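Local coordinates for fucoxanthin chlorophyll a/c-binding protein Lhcq10 (Chaetoceros gracilis, PDB 6L4U) that binds chlorophyll a, chlorophyll c and fucoxanthin and probably harvests light, passing the excitation energy on to a photosystem, at residues 127-138 with 239-248. Sequence-based numbering, arbitrary orientation.
Sequences EQWDALSDAAKW and HYDGEVMAPF. With CLA (chlorophyll a), chain B.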
ATOM      1  N   GLU Z 127     -95.946 -17.516  40.993  1.00 77.95           N
ATOM      2  CA  GLU Z 127     -95.133 -17.522  42.207  1.00 77.95           C
ATOM      3  C   GLU Z 127     -94.814 -18.932  42.656  1.00 77.95           C
ATOM      4  O   GLU Z 127     -93.781 -19.145  43.305  1.00 77.95           O
ATOM      5  CB  GLU Z 127     -95.871 -16.745  43.295  1.00 77.95           C
ATOM      6  CG  GLU Z 127     -95.570 -15.273  43.254  1.00 77.95           C
ATOM      7  CD  GLU Z 127     -96.724 -14.497  42.680  1.00 77.95           C
ATOM      8  OE1 GLU Z 127     -97.528 -15.129  41.960  1.00 77.95           O
ATOM      9  OE2 GLU Z 127     -96.803 -13.272  42.882  1.00 77.95           O
ATOM     10  N   GLN Z 128     -95.651 -19.920  42.303  1.00 83.08           N
ATOM     11  CA  GLN Z 128     -95.399 -21.190  42.952  1.00 83.08           C
ATOM     12  C   GLN Z 128     -94.351 -21.982  42.174  1.00 83.08           C
ATOM     13  O   GLN Z 128     -93.673 -22.825  42.762  1.00 83.08           O
ATOM     14  CB  GLN Z 128     -96.711 -21.944  43.267  1.00 83.08           C
ATOM     15  CG  GLN Z 128     -96.777 -23.431  43.217  1.00 83.08           C
ATOM     16  CD  GLN Z 128     -98.177 -24.010  43.228  1.00 83.08           C
ATOM     17  OE1 GLN Z 128     -99.186 -23.307  43.228  1.00 83.08           O
ATOM     18  NE2 GLN Z 128     -98.234 -25.332  43.282  1.00 83.08           N
ATOM     19  N   TRP Z 129     -94.097 -21.620  40.907  1.00 84.58           N
ATOM     20  CA  TRP Z 129     -92.948 -22.181  40.190  1.00 84.58           C
ATOM     21  C   TRP Z 129     -91.622 -21.693  40.769  1.00 84.58           C
ATOM     22  O   TRP Z 129     -90.641 -22.446  40.785  1.00 84.58           O
ATOM     23  CB  TRP Z 129     -93.023 -21.834  38.698  1.00 84.58           C
ATOM     24  CG  TRP Z 129     -91.802 -22.262  37.917  1.00 84.58           C
ATOM     25  CD1 TRP Z 129     -90.721 -21.491  37.589  1.00 84.58           C
ATOM     26  CD2 TRP Z 129     -91.538 -23.565  37.383  1.00 84.58           C
ATOM     27  NE1 TRP Z 129     -89.807 -22.232  36.885  1.00 84.58           N
ATOM     28  CE2 TRP Z 129     -90.284 -23.508  36.743  1.00 84.58           C
ATOM     29  CE3 TRP Z 129     -92.241 -24.772  37.380  1.00 84.58           C
ATOM     30  CZ2 TRP Z 129     -89.719 -24.612  36.112  1.00 84.58           C
ATOM     31  CZ3 TRP Z 129     -91.679 -25.867  36.748  1.00 84.58           C
ATOM     32  CH2 TRP Z 129     -90.431 -25.777  36.122  1.00 84.58           C
ATOM     33  N   ASP Z 130     -91.572 -20.444  41.243  1.00 79.53           N
ATOM     34  CA  ASP Z 130     -90.341 -19.911  41.817  1.00 79.53           C
ATOM     35  C   ASP Z 130     -89.997 -20.581  43.140  1.00 79.53           C
ATOM     36  O   ASP Z 130     -88.816 -20.729  43.473  1.00 79.53           O
ATOM     37  CB  ASP Z 130     -90.464 -18.402  42.028  1.00 79.53           C
ATOM     38  CG  ASP Z 130     -90.533 -17.633  40.728  1.00 79.53           C
ATOM     39  OD1 ASP Z 130     -89.975 -18.114  39.720  1.00 79.53           O
ATOM     40  OD2 ASP Z 130     -91.139 -16.542  40.715  1.00 79.53           O
ATOM     41  N   ALA Z 131     -91.005 -20.999  43.895  1.00 74.17           N
ATOM     42  CA  ALA Z 131     -90.813 -21.469  45.257  1.00 74.17           C
ATOM     43  C   ALA Z 131     -90.613 -22.975  45.354  1.00 74.17           C
ATOM     44  O   ALA Z 131     -90.666 -23.513  46.465  1.00 74.17           O
ATOM     45  CB  ALA Z 131     -92.001 -21.047  46.125  1.00 74.17           C
ATOM     46  N   LEU Z 132     -90.415 -23.667  44.226  1.00 75.77           N
ATOM     47  CA  LEU Z 132     -90.070 -25.085  44.263  1.00 75.77           C
ATOM     48  C   LEU Z 132     -88.754 -25.323  44.972  1.00 75.77           C
ATOM     49  O   LEU Z 132     -88.727 -25.836  46.100  1.00 75.77           O
ATOM     50  CB  LEU Z 132     -89.933 -25.663  42.851  1.00 75.77           C
ATOM     51  CG  LEU Z 132     -91.045 -26.468  42.195  1.00 75.77           C
ATOM     52  CD1 LEU Z 132     -91.236 -27.767  42.955  1.00 75.77           C
ATOM     53  CD2 LEU Z 132     -92.308 -25.686  42.169  1.00 75.77           C
ATOM     54  N   SER Z 133     -87.679 -24.890  44.308  1.00 74.23           N
ATOM     55  CA  SER Z 133     -86.313 -25.137  44.728  1.00 74.23           C
ATOM     56  C   SER Z 133     -85.528 -24.412  43.639  1.00 74.23           C
ATOM     57  O   SER Z 133     -86.147 -23.813  42.759  1.00 74.23           O
ATOM     58  CB  SER Z 133     -86.036 -26.634  44.707  1.00 74.23           C
ATOM     59  OG  SER Z 133     -86.154 -27.197  45.992  1.00 74.23           O
ATOM     60  N   ASP Z 134     -84.202 -24.451  43.638  1.00 75.44           N
ATOM     61  CA  ASP Z 134     -83.520 -24.212  42.372  1.00 75.44           C
ATOM     62  C   ASP Z 134     -83.183 -25.515  41.667  1.00 75.44           C
ATOM     63  O   ASP Z 134     -83.273 -25.589  40.438  1.00 75.44           O
ATOM     64  CB  ASP Z 134     -82.224 -23.420  42.576  1.00 75.44           C
ATOM     65  CG  ASP Z 134     -81.643 -22.893  41.267  1.00 75.44           C
ATOM     66  OD1 ASP Z 134     -82.383 -22.794  40.264  1.00 75.44           O
ATOM     67  OD2 ASP Z 134     -80.416 -22.655  41.224  1.00 75.44           O
ATOM     68  N   ALA Z 135     -82.864 -26.557  42.435  1.00 71.95           N
ATOM     69  CA  ALA Z 135     -82.457 -27.845  41.895  1.00 71.95           C
ATOM     70  C   ALA Z 135     -83.627 -28.722  41.471  1.00 71.95           C
ATOM     71  O   ALA Z 135     -83.406 -29.711  40.766  1.00 71.95           O
ATOM     72  CB  ALA Z 135     -81.609 -28.598  42.924  1.00 71.95           C
ATOM     73  N   ALA Z 136     -84.854 -28.412  41.887  1.00 76.17           N
ATOM     74  CA  ALA Z 136     -85.990 -29.190  41.406  1.00 76.17           C
ATOM     75  C   ALA Z 136     -86.391 -28.798  40.001  1.00 76.17           C
ATOM     76  O   ALA Z 136     -87.015 -29.598  39.303  1.00 76.17           O
ATOM     77  CB  ALA Z 136     -87.198 -29.036  42.325  1.00 76.17           C
ATOM     78  N   LYS Z 137     -86.029 -27.592  39.580  1.00 79.90           N
ATOM     79  CA  LYS Z 137     -86.387 -27.095  38.265  1.00 79.90           C
ATOM     80  C   LYS Z 137     -85.626 -27.806  37.155  1.00 79.90           C
ATOM     81  O   LYS Z 137     -86.174 -28.016  36.072  1.00 79.90           O
ATOM     82  CB  LYS Z 137     -86.121 -25.601  38.254  1.00 79.90           C
ATOM     83  CG  LYS Z 137     -87.098 -24.798  39.065  1.00 79.90           C
ATOM     84  CD  LYS Z 137     -86.713 -23.340  39.012  1.00 79.90           C
ATOM     85  CE  LYS Z 137     -87.247 -22.505  40.112  1.00 79.90           C
ATOM     86  NZ  LYS Z 137     -86.944 -21.068  39.886  1.00 79.90           N
ATOM     87  N   TRP Z 138     -84.374 -28.201  37.398  1.00 81.87           N
ATOM     88  CA  TRP Z 138     -83.634 -28.936  36.378  1.00 81.87           C
ATOM     89  C   TRP Z 138     -84.162 -30.352  36.191  1.00 81.87           C
ATOM     90  O   TRP Z 138     -83.968 -30.934  35.123  1.00 81.87           O
ATOM     91  CB  TRP Z 138     -82.142 -28.985  36.718  1.00 81.87           C
ATOM     92  CG  TRP Z 138     -81.380 -27.725  36.405  1.00 81.87           C
ATOM     93  CD1 TRP Z 138     -81.027 -27.260  35.170  1.00 81.87           C
ATOM     94  CD2 TRP Z 138     -80.853 -26.787  37.350  1.00 81.87           C
ATOM     95  NE1 TRP Z 138     -80.326 -26.084  35.291  1.00 81.87           N
ATOM     96  CE2 TRP Z 138     -80.206 -25.772  36.619  1.00 81.87           C
ATOM     97  CE3 TRP Z 138     -80.868 -26.709  38.744  1.00 81.87           C
ATOM     98  CZ2 TRP Z 138     -79.584 -24.687  37.238  1.00 81.87           C
ATOM     99  CZ3 TRP Z 138     -80.255 -25.629  39.357  1.00 81.87           C
ATOM    100  CH2 TRP Z 138     -79.620 -24.635  38.605  1.00 81.87           C
ATOM    101  N   HIS Z 239    -101.509 -10.736  39.980  1.00 76.99           N
ATOM    102  CA  HIS Z 239    -100.410  -9.817  39.628  1.00 76.99           C
ATOM    103  C   HIS Z 239     -99.048 -10.298  40.153  1.00 76.99           C
ATOM    104  O   HIS Z 239     -98.500  -9.770  41.125  1.00 76.99           O
ATOM    105  CB  HIS Z 239    -100.705  -8.389  40.107  1.00 76.99           C
ATOM    106  CG  HIS Z 239     -99.802  -7.357  39.508  1.00 76.99           C
ATOM    107  ND1 HIS Z 239     -99.632  -6.105  40.059  1.00 76.99           N
ATOM    108  CD2 HIS Z 239     -99.025  -7.390  38.400  1.00 76.99           C
ATOM    109  CE1 HIS Z 239     -98.782  -5.414  39.320  1.00 76.99           C
ATOM    110  NE2 HIS Z 239     -98.395  -6.171  38.310  1.00 76.99           N
ATOM    111  N   TYR Z 240     -98.550 -11.360  39.502  1.00 77.72           N
ATOM    112  CA  TYR Z 240     -97.270 -11.971  39.872  1.00 77.72           C
ATOM    113  C   TYR Z 240     -96.095 -11.005  39.762  1.00 77.72           C
ATOM    114  O   TYR Z 240     -95.171 -11.097  40.581  1.00 77.72           O
ATOM    115  CB  TYR Z 240     -97.019 -13.211  39.012  1.00 77.72           C
ATOM    116  CG  TYR Z 240     -95.578 -13.598  38.785  1.00 77.72           C
ATOM    117  CD1 TYR Z 240     -94.837 -14.225  39.781  1.00 77.72           C
ATOM    118  CD2 TYR Z 240     -94.969 -13.372  37.556  1.00 77.72           C
ATOM    119  CE1 TYR Z 240     -93.521 -14.596  39.566  1.00 77.72           C
ATOM    120  CE2 TYR Z 240     -93.662 -13.737  37.331  1.00 77.72           C
ATOM    121  CZ  TYR Z 240     -92.941 -14.348  38.337  1.00 77.72           C
ATOM    122  OH  TYR Z 240     -91.633 -14.713  38.111  1.00 77.72           O
ATOM    123  N   ASP Z 241     -96.078 -10.129  38.732  1.00 77.19           N
ATOM    124  CA  ASP Z 241     -95.259  -8.901  38.750  1.00 77.19           C
ATOM    125  C   ASP Z 241     -93.744  -9.152  38.843  1.00 77.19           C
ATOM    126  O   ASP Z 241     -92.962  -8.280  39.225  1.00 77.19           O
ATOM    127  CB  ASP Z 241     -95.959  -8.010  39.799  1.00 77.19           C
ATOM    128  CG  ASP Z 241     -95.340  -7.927  41.176  1.00 77.19           C
ATOM    129  OD1 ASP Z 241     -94.444  -8.635  41.658  1.00 77.19           O
ATOM    130  OD2 ASP Z 241     -96.165  -7.430  41.972  1.00 77.19           O
ATOM    131  N   GLY Z 242     -93.319 -10.341  38.406  1.00 71.17           N
ATOM    132  CA  GLY Z 242     -91.912 -10.685  38.358  1.00 71.17           C
ATOM    133  C   GLY Z 242     -91.403 -10.827  36.939  1.00 71.17           C
ATOM    134  O   GLY Z 242     -91.363  -9.848  36.188  1.00 71.17           O
ATOM    135  N   GLU Z 243     -90.997 -12.036  36.563  1.00 79.06           N
ATOM    136  CA  GLU Z 243     -90.689 -12.356  35.172  1.00 79.06           C
ATOM    137  C   GLU Z 243     -91.159 -13.778  34.907  1.00 79.06           C
ATOM    138  O   GLU Z 243     -90.539 -14.737  35.377  1.00 79.06           O
ATOM    139  CB  GLU Z 243     -89.200 -12.203  34.862  1.00 79.06           C
ATOM    140  CG  GLU Z 243     -88.899 -12.552  33.422  1.00 79.06           C
ATOM    141  CD  GLU Z 243     -89.619 -11.641  32.446  1.00 79.06           C
ATOM    142  OE1 GLU Z 243     -89.657 -10.413  32.660  1.00 79.06           O
ATOM    143  OE2 GLU Z 243     -90.223 -12.164  31.498  1.00 79.06           O
ATOM    144  N   VAL Z 244     -92.254 -13.913  34.157  1.00 83.24           N
ATOM    145  CA  VAL Z 244     -92.819 -15.233  33.903  1.00 83.24           C
ATOM    146  C   VAL Z 244     -91.981 -15.980  32.881  1.00 83.24           C
ATOM    147  O   VAL Z 244     -91.990 -17.216  32.837  1.00 83.24           O
ATOM    148  CB  VAL Z 244     -94.292 -15.084  33.467  1.00 83.24           C
ATOM    149  CG1 VAL Z 244     -94.418 -14.350  32.127  1.00 83.24           C
ATOM    150  CG2 VAL Z 244     -95.035 -16.419  33.463  1.00 83.24           C
ATOM    151  N   MET Z 245     -91.182 -15.253  32.118  1.00 89.53           N
ATOM    152  CA  MET Z 245     -90.501 -15.805  30.973  1.00 89.53           C
ATOM    153  C   MET Z 245     -89.031 -16.131  31.297  1.00 89.53           C
ATOM    154  O   MET Z 245     -88.152 -16.078  30.424  1.00 89.53           O
ATOM    155  CB  MET Z 245     -90.725 -14.808  29.834  1.00 89.53           C
ATOM    156  CG  MET Z 245     -91.052 -15.542  28.773  1.00 89.53           C
ATOM    157  SD  MET Z 245     -92.376 -16.692  28.833  1.00 89.53           S
ATOM    158  CE  MET Z 245     -91.674 -17.397  27.365  1.00 89.53           C
ATOM    159  N   ALA Z 246     -88.761 -16.487  32.563  1.00 82.46           N
ATOM    160  CA  ALA Z 246     -87.446 -16.854  33.067  1.00 82.46           C
ATOM    161  C   ALA Z 246     -87.612 -17.940  34.127  1.00 82.46           C
ATOM    162  O   ALA Z 246     -88.402 -17.762  35.073  1.00 82.46           O
ATOM    163  CB  ALA Z 246     -86.713 -15.651  33.661  1.00 82.46           C
ATOM    164  N   PRO Z 247     -86.915 -19.070  33.996  1.00 85.91           N
ATOM    165  CA  PRO Z 247     -86.937 -20.084  35.062  1.00 85.91           C
ATOM    166  C   PRO Z 247     -86.350 -19.661  36.407  1.00 85.91           C
ATOM    167  O   PRO Z 247     -87.075 -19.671  37.405  1.00 85.91           O
ATOM    168  CB  PRO Z 247     -86.112 -21.239  34.471  1.00 85.91           C
ATOM    169  CG  PRO Z 247     -85.975 -20.958  33.032  1.00 85.91           C
ATOM    170  CD  PRO Z 247     -86.124 -19.492  32.833  1.00 85.91           C
ATOM    171  N   PHE Z 248     -85.074 -19.271  36.470  1.00 86.13           N
ATOM    172  CA  PHE Z 248     -84.375 -19.360  37.765  1.00 86.13           C
ATOM    173  C   PHE Z 248     -84.164 -18.028  38.505  1.00 86.13           C
ATOM    174  O   PHE Z 248     -85.119 -17.410  38.981  1.00 86.13           O
ATOM    175  CB  PHE Z 248     -83.022 -20.062  37.574  1.00 86.13           C
ATOM    176  CG  PHE Z 248     -83.094 -21.303  36.719  1.00 86.13           C
ATOM    177  CD1 PHE Z 248     -82.543 -21.315  35.447  1.00 86.13           C
ATOM    178  CD2 PHE Z 248     -83.715 -22.451  37.184  1.00 86.13           C
ATOM    179  CE1 PHE Z 248     -82.609 -22.449  34.654  1.00 86.13           C
ATOM    180  CE2 PHE Z 248     -83.783 -23.588  36.396  1.00 86.13           C
ATOM    181  CZ  PHE Z 248     -83.230 -23.586  35.130  1.00 86.13           C
TER
HETATM  182 MG   CLA B 312     -85.836 -16.283  29.466  1.00 87.32          MG
HETATM  183  CHA CLA B 312     -83.284 -16.610  31.776  1.00 87.32           C
HETATM  184  CHB CLA B 312     -85.860 -12.957  30.096  1.00 87.32           C
HETATM  185  CHC CLA B 312     -88.054 -15.960  26.927  1.00 87.32           C
HETATM  186  CHD CLA B 312     -85.235 -19.791  28.451  1.00 87.32           C
HETATM  187  NA  CLA B 312     -84.740 -14.992  30.669  1.00 87.32           N
HETATM  188  C1A CLA B 312     -83.853 -15.233  31.565  1.00 87.32           C
HETATM  189  C2A CLA B 312     -83.417 -14.053  32.415  1.00 87.32           C
HETATM  190  C3A CLA B 312     -84.262 -12.929  31.851  1.00 87.32           C
HETATM  191  C4A CLA B 312     -85.010 -13.689  30.805  1.00 87.32           C
HETATM  192  CMA CLA B 312     -85.207 -12.346  32.898  1.00 87.32           C
HETATM  193  CAA CLA B 312     -81.968 -13.604  32.197  1.00 87.32           C
HETATM  194  CBA CLA B 312     -81.488 -13.745  30.756  1.00 87.32           C
HETATM  195  CGA CLA B 312     -80.465 -14.854  30.681  1.00 87.32           C
HETATM  196  O1A CLA B 312     -79.470 -14.830  31.387  1.00 87.32           O
HETATM  197  O2A CLA B 312     -80.653 -15.969  29.768  1.00 87.32           O
HETATM  198  NB  CLA B 312     -86.832 -14.695  28.663  1.00 87.32           N
HETATM  199  C1B CLA B 312     -86.702 -13.412  28.991  1.00 87.32           C
HETATM  200  C2B CLA B 312     -87.444 -12.453  28.139  1.00 87.32           C
HETATM  201  C3B CLA B 312     -88.097 -13.368  27.181  1.00 87.32           C
HETATM  202  C4B CLA B 312     -87.656 -14.723  27.612  1.00 87.32           C
HETATM  203  CMB CLA B 312     -87.511 -10.954  28.229  1.00 87.32           C
HETATM  204  CAB CLA B 312     -89.002 -13.022  26.065  1.00 87.32           C
HETATM  205  CBB CLA B 312     -90.300 -13.162  26.204  1.00 87.32           C
HETATM  206  NC  CLA B 312     -86.505 -17.613  28.036  1.00 87.32           N
HETATM  207  C1C CLA B 312     -87.372 -17.258  27.067  1.00 87.32           C
HETATM  208  C2C CLA B 312     -87.630 -18.304  26.047  1.00 87.32           C
HETATM  209  C3C CLA B 312     -86.797 -19.433  26.502  1.00 87.32           C
HETATM  210  C4C CLA B 312     -86.157 -18.889  27.728  1.00 87.32           C
HETATM  211  CMC CLA B 312     -88.529 -18.222  24.843  1.00 87.32           C
HETATM  212  CAC CLA B 312     -86.613 -20.795  25.872  1.00 87.32           C
HETATM  213  CBC CLA B 312     -87.667 -21.726  26.426  1.00 87.32           C
HETATM  214  ND  CLA B 312     -84.584 -17.835  29.865  1.00 87.32           N
HETATM  215  C1D CLA B 312     -84.455 -19.232  29.556  1.00 87.32           C
HETATM  216  C2D CLA B 312     -83.512 -19.997  30.412  1.00 87.32           C
HETATM  217  C3D CLA B 312     -83.049 -18.904  31.310  1.00 87.32           C
HETATM  218  C4D CLA B 312     -83.703 -17.743  30.932  1.00 87.32           C
HETATM  219  CMD CLA B 312     -83.037 -21.421  30.507  1.00 87.32           C
HETATM  220  CAD CLA B 312     -82.161 -18.570  32.450  1.00 87.32           C
HETATM  221  OBD CLA B 312     -81.409 -19.400  33.076  1.00 87.32           O
HETATM  222  CBD CLA B 312     -82.309 -17.135  32.778  1.00 87.32           C
HETATM  223  CGD CLA B 312     -82.906 -17.096  34.152  1.00 87.32           C
HETATM  224  O1D CLA B 312     -82.745 -16.141  34.895  1.00 87.32           O
HETATM  225  O2D CLA B 312     -83.674 -18.238  34.616  1.00 87.32           O
HETATM  226  CED CLA B 312     -84.387 -18.179  35.845  1.00 87.32           C
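The C-terminal tail of this light-harvesting protein, a loop after helix 196-223, packs against the start of helix 137-153, where Lys137 and Trp138 meet Pro247 and Phe248, and against helix 125-130, where Glu127 and Asp130 meet Tyr240. Phe248 lays its ring on the six-membered ring of Trp138 in an offset stack, centroids 4.8 Å apart and planes at 23°. Lys137 slides along the edge of the same phenyl, its CB 3.6 Å from Phe248 CE2. Extended beyond CG, Lys137 carries NZ to Pro247 O (2.9 Å), a hydrogen bond that meets the oxygen from above the carbonyl plane. In this chlorophyll a/b-binding family fold, the same tail supplies a pigment ligand: Met245 O sits 2.5 Å from the magnesium of chlorophyll a, and Pro247 packs against the macrocycle. Tyr240 brings its OH 3.2 Å from Asp130 OD2, which lies at the ring edge. Glu127 reaches that edge too, CD 3.5 Å from Tyr240 CD1, its carboxylate plane 86° from the ring. Glu243, itself salt-bridged to Lys225, gives Tyr240 OH a weak hydrogen bond from its N (3.2 Å). Replacing Tyr240 with an alanine would probably cost Asp130 and Glu243 N that partner and open a gap beside Glu127.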